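Local coordinates for apical membrane antigen 1-like protein, soluble form (Toxoplasma gondii, PDB 3ZLE) that probably takes part in host cell invasion, as the sporozoite member of the AMA1 family, here as the conserved region of its ectodomain, at residues 243-248 and 317-322; 237-242 and 303-308; 261-266 and 299-304; 254-259 and 334-339. One frame throughout, in Å; residues are numbered along the deposited sequence.

Contact 1: 243-248 and 317-322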
loop_
_atom_site.group_PDB
_atom_site.type_symbol
_atom_site.label_atom_id
_atom_site.label_comp_id
_atom_site.label_asym_id
_atom_site.label_seq_id
_atom_site.Cartn_x
_atom_site.Cartn_y
_atom_site.Cartn_z
ATOM N N THR A 243 16.102 15.855 -5.716
ATOM C CA THR A 243 15.561 15.723 -4.369
ATOM C C THR A 243 14.954 14.335 -4.183
ATOM O O THR A 243 14.010 14.153 -3.414
ATOM C CB THR A 243 14.453 16.753 -4.143
ATOM O OG1 THR A 243 13.672 16.872 -5.343
ATOM C CG2 THR A 243 15.036 18.116 -3.809
ATOM N N SER A 244 15.485 13.352 -4.892
ATOM C CA SER A 244 14.936 12.027 -4.811
ATOM C C SER A 244 15.939 10.969 -4.403
ATOM O O SER A 244 17.133 11.184 -4.416
ATOM C CB SER A 244 14.212 11.666 -6.119
ATOM O OG SER A 244 13.088 12.547 -6.299
ATOM N N VAL A 245 15.421 9.839 -3.978
ATOM C CA VAL A 245 16.219 8.748 -3.471
ATOM C C VAL A 245 16.662 7.865 -4.656
ATOM O O VAL A 245 17.753 7.274 -4.645
ATOM C CB VAL A 245 15.367 7.954 -2.449
ATOM C CG1 VAL A 245 15.297 6.465 -2.768
ATOM C CG2 VAL A 245 15.809 8.250 -1.018
ATOM N N GLN A 246 15.842 7.828 -5.707
ATOM C CA GLN A 246 16.283 7.260 -6.991
ATOM C C GLN A 246 15.408 7.841 -8.071
ATOM O O GLN A 246 14.328 8.304 -7.803
ATOM C CB GLN A 246 16.195 5.740 -6.987
ATOM C CG GLN A 246 14.775 5.197 -7.120
ATOM C CD GLN A 246 14.723 3.680 -7.241
ATOM O OE1 GLN A 246 14.868 2.962 -6.254
ATOM N NE2 GLN A 246 14.363 3.200 -8.422
ATOM N N SER A 247 15.927 7.894 -9.285
ATOM C CA SER A 247 15.227 8.516 -10.381
ATOM C C SER A 247 15.753 7.925 -11.662
ATOM O O SER A 247 16.299 8.617 -12.490
ATOM C CB SER A 247 15.439 10.030 -10.390
ATOM O OG SER A 247 16.802 10.369 -10.178
ATOM N N ASP A 248 15.616 6.622 -11.795
ATOM C CA ASP A 248 15.989 5.971 -13.012
ATOM C C ASP A 248 14.848 6.077 -14.024
ATOM O O ASP A 248 13.780 6.580 -13.712
ATOM C CB ASP A 248 16.348 4.513 -12.741
ATOM C CG ASP A 248 17.490 4.365 -11.748
ATOM O OD1 ASP A 248 18.330 5.299 -11.618
ATOM O OD2 ASP A 248 17.579 3.291 -11.121
ATOM N N CYS A 317 11.066 7.697 -13.325
ATOM C CA CYS A 317 10.402 7.415 -12.046
ATOM C C CYS A 317 11.248 7.948 -10.892
ATOM O O CYS A 317 12.264 7.336 -10.519
ATOM C CB CYS A 317 10.274 5.932 -11.869
ATOM S SG CYS A 317 9.202 5.440 -10.517
ATOM N N ALA A 318 10.887 9.113 -10.377
ATOM C CA ALA A 318 11.664 9.769 -9.299
ATOM C C ALA A 318 11.023 9.476 -7.961
ATOM O O ALA A 318 10.003 10.083 -7.593
ATOM C CB ALA A 318 11.738 11.275 -9.517
ATOM N N ILE A 319 11.621 8.549 -7.236
ATOM C CA ILE A 319 11.088 8.123 -5.964
ATOM C C ILE A 319 11.686 8.916 -4.804
ATOM O O ILE A 319 12.895 9.036 -4.664
ATOM C CB ILE A 319 11.387 6.665 -5.756
ATOM C CG1 ILE A 319 10.547 5.818 -6.718
ATOM C CG2 ILE A 319 11.260 6.289 -4.292
ATOM C CD1 ILE A 319 11.088 4.415 -6.895
ATOM N N PHE A 320 10.840 9.441 -3.947
ATOM C CA PHE A 320 11.358 10.320 -2.915
ATOM C C PHE A 320 10.781 9.965 -1.568
ATOM O O PHE A 320 9.816 9.207 -1.479
ATOM C CB PHE A 320 11.099 11.780 -3.262
ATOM C CG PHE A 320 9.626 12.136 -3.348
ATOM C CD1 PHE A 320 8.910 11.938 -4.537
ATOM C CD2 PHE A 320 8.985 12.765 -2.280
ATOM C CE1 PHE A 320 7.600 12.341 -4.652
ATOM C CE2 PHE A 320 7.642 13.108 -2.359
ATOM C CZ PHE A 320 6.941 12.870 -3.544
ATOM N N ASP A 321 11.334 10.562 -0.523
ATOM C CA ASP A 321 10.964 10.173 0.834
ATOM C C ASP A 321 10.579 11.324 1.723
ATOM O O ASP A 321 10.588 11.172 2.937
ATOM C CB ASP A 321 12.092 9.379 1.498
ATOM C CG ASP A 321 13.311 10.230 1.792
ATOM O OD1 ASP A 321 13.299 11.442 1.515
ATOM O OD2 ASP A 321 14.314 9.656 2.231
ATOM N N GLN A 322 10.081 12.406 1.123
ATOM C CA GLN A 322 9.482 13.500 1.895
ATOM C C GLN A 322 7.965 13.565 1.742
ATOM O O GLN A 322 7.428 13.368 0.663
ATOM C CB GLN A 322 10.071 14.824 1.460
ATOM C CG GLN A 322 11.577 14.903 1.612
ATOM C CD GLN A 322 11.990 15.998 2.567
ATOM O OE1 GLN A 322 11.544 17.146 2.447
ATOM N NE2 GLN A 322 12.814 15.647 3.549
HETATM O O HOH W 1 13.799 11.850 -1.215
HETATM O O HOH W 2 13.541 5.116 -10.522
#
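The carbonyl oxygen of Ile-319 draws two consecutive amides of segment 243-248. Val-245 N gives the short bond to Ile-319 O, 2.7 Å at 154°, while Gln-246 N reaches the same oxygen only weakly, at 3.4 Å. Beyond this fork the antiparallel pairing resumes: Ile-319 N donates to Gln-246 O over 2.8 Å, and Cys-317 N to Asp-248 O. Gln-246 and Ile-319 lie side by side and project from the same face of the sheet. CG of Gln-246 stands between its own N and carbonyl carbon (chi1 75°), from where the extended chain runs along the isoleucine and sets CD 3.7 Å from Ile-319 CD1. A glutamine suits this spot because its methylenes cover a branched apolar chain while its NE2 still reaches a water. That water accepts from both Gln-246 NE2 and Asp-248 N and donates to Cys-317 O, linking the two strands through a shared solvent molecule. On the Ala-318 side, Ser-244 OG lies 3.7 Å from Ala-318 CB, both residues being small; the hydroxyl's bond goes to Asp-240 O. A second water joins Thr-243 O to Asp-321 N, where the segments part, beyond the strands. Two residues, Val-245 and Gln-246, opposite the single Ile-319 make a classic beta bulge, at the start of the edge strand 246-249 of a four-stranded antiparallel sheet.

Contact 2: 237-242 and 303-308; sequences VPFDTK and WANFYL
Phe-239 and Asn-305 have the nearest pair of CA atoms, 7.0 Å apart, in two backbones that do not pair as neighbours in a sheet. Strand 303-308 and the chain leaving strand 235-238 are therefore bridged by side chains. Asn-305 spans the gap. Its CG lies beside the backbone N (chi1 -83°), which aims the amide across, and ND2 donates to Phe-239 O over 3.0 Å at 170°. The acceptor lies almost in the amide plane, and the donor meets a carbonyl lone pair. Another bond from ND2 goes to Phe-228 O, so the primary amide, with two N-H groups, can tie one strand to two separate backbone carbonyls in a buried place. Two residues on, Tyr-307 extends the reach with a longer side chain: its OH comes within 3.2 Å of Asp-240 CB, while the carboxylate turns away, OD1 accepting weak bonds from Lys-242 N and Thr-243 OG1. Around the contact, the Phe-239 ring stacks on Phe-320 of strand 315-320, and Asn-305 and Tyr-307 both rest on Leu-227 of strand 226-232. The opposite side of strand 303-308, through Ala-304 and Phe-306, faces helix 253-262.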
loop_
_atom_site.group_PDB
_atom_site.type_symbol
_atom_site.label_atom_id
_atom_site.label_comp_id
_atom_site.label_asym_id
_atom_site.label_seq_id
_atom_site.Cartn_x
_atom_site.Cartn_y
_atom_site.Cartn_z
ATOM N N VAL A 237 7.405 23.347 -6.080
ATOM C CA VAL A 237 8.492 22.774 -6.801
ATOM C C VAL A 237 8.516 21.271 -6.682
ATOM O O VAL A 237 8.692 20.745 -5.600
ATOM C CB VAL A 237 9.868 23.426 -6.496
ATOM C CG1 VAL A 237 9.708 24.768 -5.806
ATOM C CG2 VAL A 237 10.758 22.503 -5.702
ATOM N N PRO A 238 8.366 20.580 -7.825
ATOM C CA PRO A 238 8.153 19.133 -7.802
ATOM C C PRO A 238 9.426 18.443 -7.423
ATOM O O PRO A 238 10.498 18.930 -7.737
ATOM C CB PRO A 238 7.773 18.781 -9.293
ATOM C CG PRO A 238 8.149 19.986 -10.102
ATOM C CD PRO A 238 8.141 21.183 -9.175
ATOM N N PHE A 239 9.304 17.265 -6.847
ATOM C CA PHE A 239 10.430 16.380 -6.647
ATOM C C PHE A 239 10.900 15.789 -7.962
ATOM O O PHE A 239 10.103 15.278 -8.749
ATOM C CB PHE A 239 10.035 15.261 -5.698
ATOM C CG PHE A 239 9.706 15.741 -4.328
ATOM C CD1 PHE A 239 8.418 16.129 -4.006
ATOM C CD2 PHE A 239 10.683 15.797 -3.351
ATOM C CE1 PHE A 239 8.125 16.637 -2.751
ATOM C CE2 PHE A 239 10.414 16.354 -2.120
ATOM C CZ PHE A 239 9.120 16.753 -1.813
ATOM N N ASP A 240 12.217 15.735 -8.124
ATOM C CA ASP A 240 12.837 15.277 -9.355
ATOM C C ASP A 240 14.165 14.617 -9.017
ATOM O O ASP A 240 14.369 14.163 -7.905
ATOM C CB ASP A 240 13.099 16.464 -10.265
ATOM C CG ASP A 240 13.891 17.551 -9.568
ATOM O OD1 ASP A 240 14.513 17.273 -8.496
ATOM O OD2 ASP A 240 13.918 18.666 -10.106
ATOM N N THR A 241 15.066 14.569 -9.992
ATOM C CA THR A 241 16.398 14.016 -9.777
ATOM C C THR A 241 17.134 14.651 -8.565
ATOM O O THR A 241 17.725 13.941 -7.745
ATOM C CB THR A 241 17.242 14.120 -11.064
ATOM O OG1 THR A 241 16.941 15.359 -11.721
ATOM C CG2 THR A 241 16.894 12.951 -12.031
ATOM N N LYS A 242 16.982 15.958 -8.383
ATOM C CA LYS A 242 17.716 16.666 -7.341
ATOM C C LYS A 242 17.378 16.160 -5.940
ATOM O O LYS A 242 18.255 16.015 -5.094
ATOM C CB LYS A 242 17.470 18.178 -7.432
ATOM C CG LYS A 242 18.351 18.913 -8.442
ATOM C CD LYS A 242 19.800 18.406 -8.443
ATOM C CE LYS A 242 20.400 18.297 -7.037
ATOM N NZ LYS A 242 20.261 19.544 -6.226
ATOM N N TRP A 303 6.605 7.746 -2.084
ATOM C CA TRP A 303 6.026 8.512 -3.182
ATOM C C TRP A 303 6.913 8.457 -4.417
ATOM O O TRP A 303 8.115 8.362 -4.291
ATOM C CB TRP A 303 5.850 9.952 -2.780
ATOM C CG TRP A 303 5.103 10.154 -1.445
ATOM C CD1 TRP A 303 3.791 10.496 -1.293
ATOM C CD2 TRP A 303 5.683 10.166 -0.115
ATOM N NE1 TRP A 303 3.490 10.622 0.060
ATOM C CE2 TRP A 303 4.632 10.414 0.797
ATOM C CE3 TRP A 303 6.957 9.869 0.392
ATOM C CZ2 TRP A 303 4.830 10.436 2.202
ATOM C CZ3 TRP A 303 7.149 9.867 1.775
ATOM C CH2 TRP A 303 6.090 10.189 2.661
ATOM N N ALA A 304 6.289 8.471 -5.615
ATOM C CA ALA A 304 7.005 8.497 -6.867
ATOM C C ALA A 304 6.393 9.507 -7.827
ATOM O O ALA A 304 5.182 9.559 -7.992
ATOM C CB ALA A 304 7.032 7.106 -7.519
ATOM N N ASN A 305 7.241 10.337 -8.439
ATOM C CA ASN A 305 6.816 11.186 -9.531
ATOM C C ASN A 305 7.191 10.569 -10.858
ATOM O O ASN A 305 8.375 10.245 -11.096
ATOM C CB ASN A 305 7.452 12.559 -9.394
ATOM C CG ASN A 305 6.683 13.443 -8.460
ATOM O OD1 ASN A 305 5.490 13.199 -8.193
ATOM N ND2 ASN A 305 7.326 14.481 -7.971
ATOM N N PHE A 306 6.203 10.389 -11.729
ATOM C CA PHE A 306 6.463 9.893 -13.083
ATOM C C PHE A 306 6.353 11.016 -14.127
ATOM O O PHE A 306 5.278 11.588 -14.333
ATOM C CB PHE A 306 5.502 8.782 -13.442
ATOM C CG PHE A 306 5.623 8.335 -14.873
ATOM C CD1 PHE A 306 6.575 7.394 -15.248
ATOM C CD2 PHE A 306 4.874 8.945 -15.861
ATOM C CE1 PHE A 306 6.644 6.950 -16.547
ATOM C CE2 PHE A 306 4.968 8.532 -17.184
ATOM C CZ PHE A 306 5.828 7.515 -17.523
ATOM N N TYR A 307 7.474 11.370 -14.764
ATOM C CA TYR A 307 7.417 12.461 -15.745
ATOM C C TYR A 307 8.386 12.323 -16.890
ATOM O O TYR A 307 9.271 11.468 -16.884
ATOM C CB TYR A 307 7.592 13.816 -15.055
ATOM C CG TYR A 307 8.932 13.969 -14.382
ATOM C CD1 TYR A 307 9.195 13.347 -13.179
ATOM C CD2 TYR A 307 9.972 14.646 -15.014
ATOM C CE1 TYR A 307 10.431 13.476 -12.569
ATOM C CE2 TYR A 307 11.197 14.795 -14.415
ATOM C CZ TYR A 307 11.422 14.209 -13.190
ATOM O OH TYR A 307 12.656 14.348 -12.607
ATOM N N LEU A 308 8.129 13.093 -17.931
ATOM C CA LEU A 308 8.978 13.165 -19.086
ATOM C C LEU A 308 9.980 14.279 -18.825
ATOM O O LEU A 308 9.584 15.419 -18.643
ATOM C CB LEU A 308 8.119 13.504 -20.311
ATOM C CG LEU A 308 8.808 13.866 -21.639
ATOM C CD1 LEU A 308 9.797 12.791 -22.046
ATOM C CD2 LEU A 308 7.763 14.057 -22.725
#

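Contact 3: 261-266 and 299-304; sequences FANPLV and FGANWA
Asn-263 and Ala-301 form the tight heart of this contact. From Asn-263, ND2 donates to Ala-301 O over 2.9 Å at 160°, with the acceptor almost in its amide plane; a further bond from ND2 goes back to Val-260 O in the helix. The other end of the amide, OD1, accepts from Leu-265 N at 2.9 Å, an Asx turn within the type I turn 263-266. An asparagine suits the first position after a helix because it can donate and accept at once, and bonds at both ends fix the rotation of its amide. Ala-301 N returns the link by donating to Leu-265 O, nearly straight at 174° although it comes from above the carbonyl plane. Small residues allow this closeness. Gly-300 has backbone angles (phi 161°) that would press any beta carbon against the preceding carbonyl oxygen, and Ala-301, the centre of an inverse gamma turn, fits its methyl 3.7 Å from Asn-263 OD1. The Val-266 and Asn-302 side chains cross almost perpendicularly, with Val-266 CG2 3.5 Å from Asn-302 OD1, which also accepts a hydrogen bond from Ala-267 N. The looser side is at Leu-265, on the surface: of its side chain only CB comes close, 3.8 Å from Ala-301 CB, and the rest reaches toward Val-245. The contact thus joins the exit of helix 253-262 to the entry of strand 303-308, with Ile-319 of strand 315-320 packed against both Asn-263 and Ala-301.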
loop_
_atom_site.group_PDB
_atom_site.type_symbol
_atom_site.label_atom_id
_atom_site.label_comp_id
_atom_site.label_asym_id
_atom_site.label_seq_id
_atom_site.Cartn_x
_atom_site.Cartn_y
_atom_site.Cartn_z
ATOM N N PHE A 261 6.594 0.733 -4.869
ATOM C CA PHE A 261 6.141 -0.171 -3.835
ATOM C C PHE A 261 7.282 -1.118 -3.464
ATOM O O PHE A 261 7.470 -1.458 -2.294
ATOM C CB PHE A 261 4.922 -1.001 -4.344
ATOM C CG PHE A 261 4.504 -2.091 -3.390
ATOM C CD1 PHE A 261 3.834 -1.780 -2.189
ATOM C CD2 PHE A 261 4.903 -3.392 -3.608
ATOM C CE1 PHE A 261 3.442 -2.761 -1.329
ATOM C CE2 PHE A 261 4.507 -4.400 -2.726
ATOM C CZ PHE A 261 3.833 -4.065 -1.562
ATOM N N ALA A 262 8.041 -1.545 -4.462
ATOM C CA ALA A 262 9.093 -2.560 -4.230
ATOM C C ALA A 262 10.448 -1.971 -3.863
ATOM O O ALA A 262 11.377 -2.704 -3.620
ATOM C CB ALA A 262 9.234 -3.476 -5.441
ATOM N N ASN A 263 10.571 -0.653 -3.858
ATOM C CA ASN A 263 11.900 -0.025 -3.728
ATOM C C ASN A 263 12.547 -0.217 -2.368
ATOM O O ASN A 263 11.860 -0.206 -1.335
ATOM C CB ASN A 263 11.864 1.448 -4.108
ATOM C CG ASN A 263 11.640 2.353 -2.917
ATOM O OD1 ASN A 263 12.590 2.746 -2.245
ATOM N ND2 ASN A 263 10.407 2.828 -2.756
ATOM N N PRO A 264 13.885 -0.400 -2.351
ATOM C CA PRO A 264 14.544 -0.901 -1.150
ATOM C C PRO A 264 14.384 0.039 0.055
ATOM O O PRO A 264 14.568 -0.394 1.211
ATOM C CB PRO A 264 16.017 -1.029 -1.572
ATOM C CG PRO A 264 16.159 -0.139 -2.780
ATOM C CD PRO A 264 14.823 -0.176 -3.462
ATOM N N LEU A 265 13.996 1.292 -0.198
ATOM C CA LEU A 265 13.774 2.262 0.902
ATOM C C LEU A 265 12.320 2.558 1.255
ATOM O O LEU A 265 12.057 3.496 1.965
ATOM C CB LEU A 265 14.477 3.584 0.617
ATOM C CG LEU A 265 16.006 3.626 0.697
ATOM C CD1 LEU A 265 16.556 4.973 0.279
ATOM C CD2 LEU A 265 16.541 3.220 2.045
ATOM N N VAL A 266 11.370 1.800 0.734
ATOM C CA VAL A 266 9.969 2.072 1.038
ATOM C C VAL A 266 9.734 1.808 2.521
ATOM O O VAL A 266 10.388 0.933 3.094
ATOM C CB VAL A 266 9.049 1.157 0.197
ATOM C CG1 VAL A 266 9.296 -0.320 0.558
ATOM C CG2 VAL A 266 7.589 1.532 0.410
ATOM N N PHE A 299 7.217 5.956 7.725
ATOM C CA PHE A 299 8.243 6.811 7.150
ATOM C C PHE A 299 9.060 6.050 6.091
ATOM O O PHE A 299 9.435 4.881 6.286
ATOM C CB PHE A 299 9.150 7.379 8.260
ATOM C CG PHE A 299 8.453 8.384 9.160
ATOM C CD1 PHE A 299 8.394 9.739 8.818
ATOM C CD2 PHE A 299 7.766 7.959 10.316
ATOM C CE1 PHE A 299 7.665 10.670 9.612
ATOM C CE2 PHE A 299 7.093 8.894 11.145
ATOM C CZ PHE A 299 7.038 10.256 10.778
ATOM N N GLY A 300 9.289 6.675 4.941
ATOM C CA GLY A 300 10.193 6.054 3.966
ATOM C C GLY A 300 9.991 6.617 2.561
ATOM O O GLY A 300 9.287 7.594 2.381
ATOM N N ALA A 301 10.562 5.951 1.558
ATOM C CA ALA A 301 10.505 6.452 0.188
ATOM C C ALA A 301 9.238 5.888 -0.441
ATOM O O ALA A 301 9.264 4.787 -0.975
ATOM C CB ALA A 301 11.734 5.986 -0.584
ATOM N N ASN A 302 8.112 6.555 -0.218
ATOM C CA ASN A 302 6.808 5.937 -0.454
ATOM C C ASN A 302 6.086 6.602 -1.645
ATOM O O ASN A 302 5.001 6.157 -2.031
ATOM C CB ASN A 302 5.878 6.091 0.774
ATOM C CG ASN A 302 6.512 5.654 2.059
ATOM O OD1 ASN A 302 7.150 4.592 2.130
ATOM N ND2 ASN A 302 6.186 6.365 3.131
ATOM N N TRP A 303 6.605 7.746 -2.084
ATOM C CA TRP A 303 6.026 8.512 -3.182
ATOM C C TRP A 303 6.913 8.457 -4.417
ATOM O O TRP A 303 8.115 8.362 -4.291
ATOM C CB TRP A 303 5.850 9.952 -2.780
ATOM C CG TRP A 303 5.103 10.154 -1.445
ATOM C CD1 TRP A 303 3.791 10.496 -1.293
ATOM C CD2 TRP A 303 5.683 10.166 -0.115
ATOM N NE1 TRP A 303 3.490 10.622 0.060
ATOM C CE2 TRP A 303 4.632 10.414 0.797
ATOM C CE3 TRP A 303 6.957 9.869 0.392
ATOM C CZ2 TRP A 303 4.830 10.436 2.202
ATOM C CZ3 TRP A 303 7.149 9.867 1.775
ATOM C CH2 TRP A 303 6.090 10.189 2.661
ATOM N N ALA A 304 6.289 8.471 -5.615
ATOM C CA ALA A 304 7.005 8.497 -6.867
ATOM C C ALA A 304 6.393 9.507 -7.827
ATOM O O ALA A 304 5.182 9.559 -7.992
ATOM C CB ALA A 304 7.032 7.106 -7.519
#

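Contact 4: 254-259 and 334-339; sequences EECWKR and VAYTAL
The ring of Tyr-336 is sandwiched between two aliphatic groups: Trp-257 CB sits over one face, 3.8 Å from the ring centroid in a CH-pi contact, and Val-334 CG1 from its own strand covers the other. This is a helix laid on an antiparallel sheet, consistent with the PAN-type fold to which the AMA1 family is assigned; helix 254-259 and strand 334-337 run 7.9 Å apart at -28°. The planes of the indole and the phenol meet obliquely, at 52°. CG of Trp-257 lies anti to its backbone N (chi1 168°), which swings the indole out beside the tyrosine, putting CD1 3.7 Å from Tyr-336 CD1, while NE1 bonds to Gly-340 O. Large aromatics suit this interface because they fill the space between helix and sheet. A water lies between the backbones and can donate to Trp-257 O, at 2.9 Å, and to Thr-337 O, at 2.8 Å. Outward on the helix, Glu-254 with Lys-258 and Glu-255 with Arg-259 form salt bridges one turn apart. Cys-256, held by its disulfide to Cys-317, makes an oblique sulfur-aromatic contact, its SG lying 4.2 Å from Tyr-336 CD2.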
loop_
_atom_site.group_PDB
_atom_site.type_symbol
_atom_site.label_atom_id
_atom_site.label_comp_id
_atom_site.label_asym_id
_atom_site.label_seq_id
_atom_site.Cartn_x
_atom_site.Cartn_y
_atom_site.Cartn_z
ATOM N N GLU A 254 3.188 2.420 -15.351
ATOM C CA GLU A 254 2.821 1.296 -14.506
ATOM C C GLU A 254 4.059 0.637 -13.870
ATOM O O GLU A 254 4.001 0.087 -12.738
ATOM C CB GLU A 254 2.045 0.261 -15.332
ATOM C CG GLU A 254 2.103 -1.146 -14.733
ATOM C CD GLU A 254 1.242 -2.164 -15.492
ATOM O OE1 GLU A 254 0.266 -1.763 -16.206
ATOM O OE2 GLU A 254 1.546 -3.380 -15.364
ATOM N N GLU A 255 5.162 0.651 -14.613
ATOM C CA GLU A 255 6.411 0.141 -14.110
ATOM C C GLU A 255 6.841 1.035 -12.944
ATOM O O GLU A 255 7.242 0.538 -11.910
ATOM C CB GLU A 255 7.478 0.110 -15.237
ATOM C CG GLU A 255 8.929 -0.109 -14.786
ATOM C CD GLU A 255 9.887 -0.398 -15.962
ATOM O OE1 GLU A 255 9.458 -1.002 -16.964
ATOM O OE2 GLU A 255 11.073 -0.029 -15.886
ATOM N N CYS A 256 6.662 2.339 -13.084
ATOM C CA CYS A 256 6.944 3.263 -11.987
ATOM C C CYS A 256 6.065 2.961 -10.765
ATOM O O CYS A 256 6.530 2.986 -9.641
ATOM C CB CYS A 256 6.768 4.720 -12.425
ATOM S SG CYS A 256 7.219 5.960 -11.179
ATOM N N TRP A 257 4.809 2.637 -11.012
ATOM C CA TRP A 257 3.874 2.347 -9.948
ATOM C C TRP A 257 4.300 1.095 -9.154
ATOM O O TRP A 257 4.249 1.072 -7.938
ATOM C CB TRP A 257 2.465 2.186 -10.545
ATOM C CG TRP A 257 1.449 1.601 -9.580
ATOM C CD1 TRP A 257 0.862 2.233 -8.531
ATOM C CD2 TRP A 257 0.933 0.255 -9.584
ATOM N NE1 TRP A 257 -0.007 1.369 -7.879
ATOM C CE2 TRP A 257 0.016 0.156 -8.510
ATOM C CE3 TRP A 257 1.105 -0.844 -10.433
ATOM C CZ2 TRP A 257 -0.702 -1.035 -8.219
ATOM C CZ3 TRP A 257 0.380 -2.032 -10.155
ATOM C CH2 TRP A 257 -0.560 -2.085 -9.099
ATOM N N LYS A 258 4.783 0.086 -9.858
ATOM C CA LYS A 258 5.325 -1.109 -9.225
ATOM C C LYS A 258 6.628 -0.879 -8.487
ATOM O O LYS A 258 6.904 -1.533 -7.478
ATOM C CB LYS A 258 5.533 -2.176 -10.260
ATOM C CG LYS A 258 4.277 -2.933 -10.551
ATOM C CD LYS A 258 4.476 -3.924 -11.671
ATOM C CE LYS A 258 3.191 -4.678 -11.874
ATOM N NZ LYS A 258 3.180 -5.542 -13.062
ATOM N N ARG A 259 7.429 0.047 -8.998
ATOM C CA ARG A 259 8.756 0.268 -8.488
ATOM C C ARG A 259 8.727 0.922 -7.132
ATOM O O ARG A 259 9.546 0.612 -6.278
ATOM C CB ARG A 259 9.535 1.143 -9.463
ATOM C CG ARG A 259 11.002 1.300 -9.134
ATOM C CD ARG A 259 11.848 1.092 -10.393
ATOM N NE ARG A 259 12.128 2.325 -11.101
ATOM C CZ ARG A 259 12.306 2.411 -12.431
ATOM N NH1 ARG A 259 12.125 1.363 -13.208
ATOM N NH2 ARG A 259 12.661 3.553 -12.975
ATOM N N VAL A 334 2.395 11.711 -13.839
ATOM C CA VAL A 334 1.543 10.965 -12.851
ATOM C C VAL A 334 2.198 10.875 -11.464
ATOM O O VAL A 334 3.421 10.712 -11.340
ATOM C CB VAL A 334 1.170 9.560 -13.352
ATOM C CG1 VAL A 334 0.123 8.908 -12.413
ATOM C CG2 VAL A 334 0.599 9.630 -14.776
ATOM N N ALA A 335 1.402 11.044 -10.409
ATOM C CA ALA A 335 1.942 10.910 -9.057
ATOM C C ALA A 335 1.427 9.668 -8.382
ATOM O O ALA A 335 0.206 9.488 -8.226
ATOM C CB ALA A 335 1.669 12.131 -8.228
ATOM N N TYR A 336 2.355 8.797 -8.005
ATOM C CA TYR A 336 2.013 7.477 -7.499
ATOM C C TYR A 336 2.408 7.350 -6.001
ATOM O O TYR A 336 3.394 7.979 -5.542
ATOM C CB TYR A 336 2.823 6.441 -8.301
ATOM C CG TYR A 336 2.318 6.218 -9.703
ATOM C CD1 TYR A 336 1.072 5.624 -9.917
ATOM C CD2 TYR A 336 3.087 6.574 -10.819
ATOM C CE1 TYR A 336 0.629 5.318 -11.154
ATOM C CE2 TYR A 336 2.638 6.284 -12.117
ATOM C CZ TYR A 336 1.407 5.643 -12.266
ATOM O OH TYR A 336 0.892 5.386 -13.510
ATOM N N THR A 337 1.801 6.421 -5.288
ATOM C CA THR A 337 2.425 6.001 -3.999
ATOM C C THR A 337 2.571 4.522 -3.874
ATOM O O THR A 337 1.876 3.735 -4.543
ATOM C CB THR A 337 1.679 6.507 -2.776
ATOM O OG1 THR A 337 0.496 5.745 -2.602
ATOM C CG2 THR A 337 1.340 7.985 -2.885
ATOM N N ALA A 338 3.369 4.111 -2.915
ATOM C CA ALA A 338 3.370 2.703 -2.544
ATOM C C ALA A 338 2.032 2.183 -2.027
ATOM O O ALA A 338 1.722 0.983 -2.192
ATOM C CB ALA A 338 4.480 2.391 -1.588
ATOM N N LEU A 339 1.183 3.069 -1.546
ATOM C CA LEU A 339 -0.183 2.594 -1.092
ATOM C C LEU A 339 -1.222 2.427 -2.180
ATOM O O LEU A 339 -2.044 1.478 -2.144
ATOM C CB LEU A 339 -0.733 3.493 -0.017
ATOM C CG LEU A 339 -0.008 3.243 1.306
ATOM C CD1 LEU A 339 -0.166 4.422 2.235
ATOM C CD2 LEU A 339 -0.556 1.971 1.925
HETATM O O HOH W 3 2.531 1.201 -5.564
#

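Contacts 3 and 4 are buried near the centre of the chain, whereas contacts 1 and 2 lie farther out and are only partly buried. All four reach one antiparallel sheet: contact 1 pairs its strands 246-249 and 315-320, contact 2 uses strand 303-308 through its side chains, contact 3 the residues leading into it, and contact 4 covers strand 333-337 with helix 253-262, whose end contact 3 also fastens. Chemistry follows place. Backbone bonds and bridging waters dominate at the sheet edge in contact 1; asparagine amides join separate segments in contacts 2 and 3, with a backbone bond beside them in contact 3; aromatic packing fills contact 4. The Cys-256 to Cys-317 disulfide ties contacts 1 and 4 covalently.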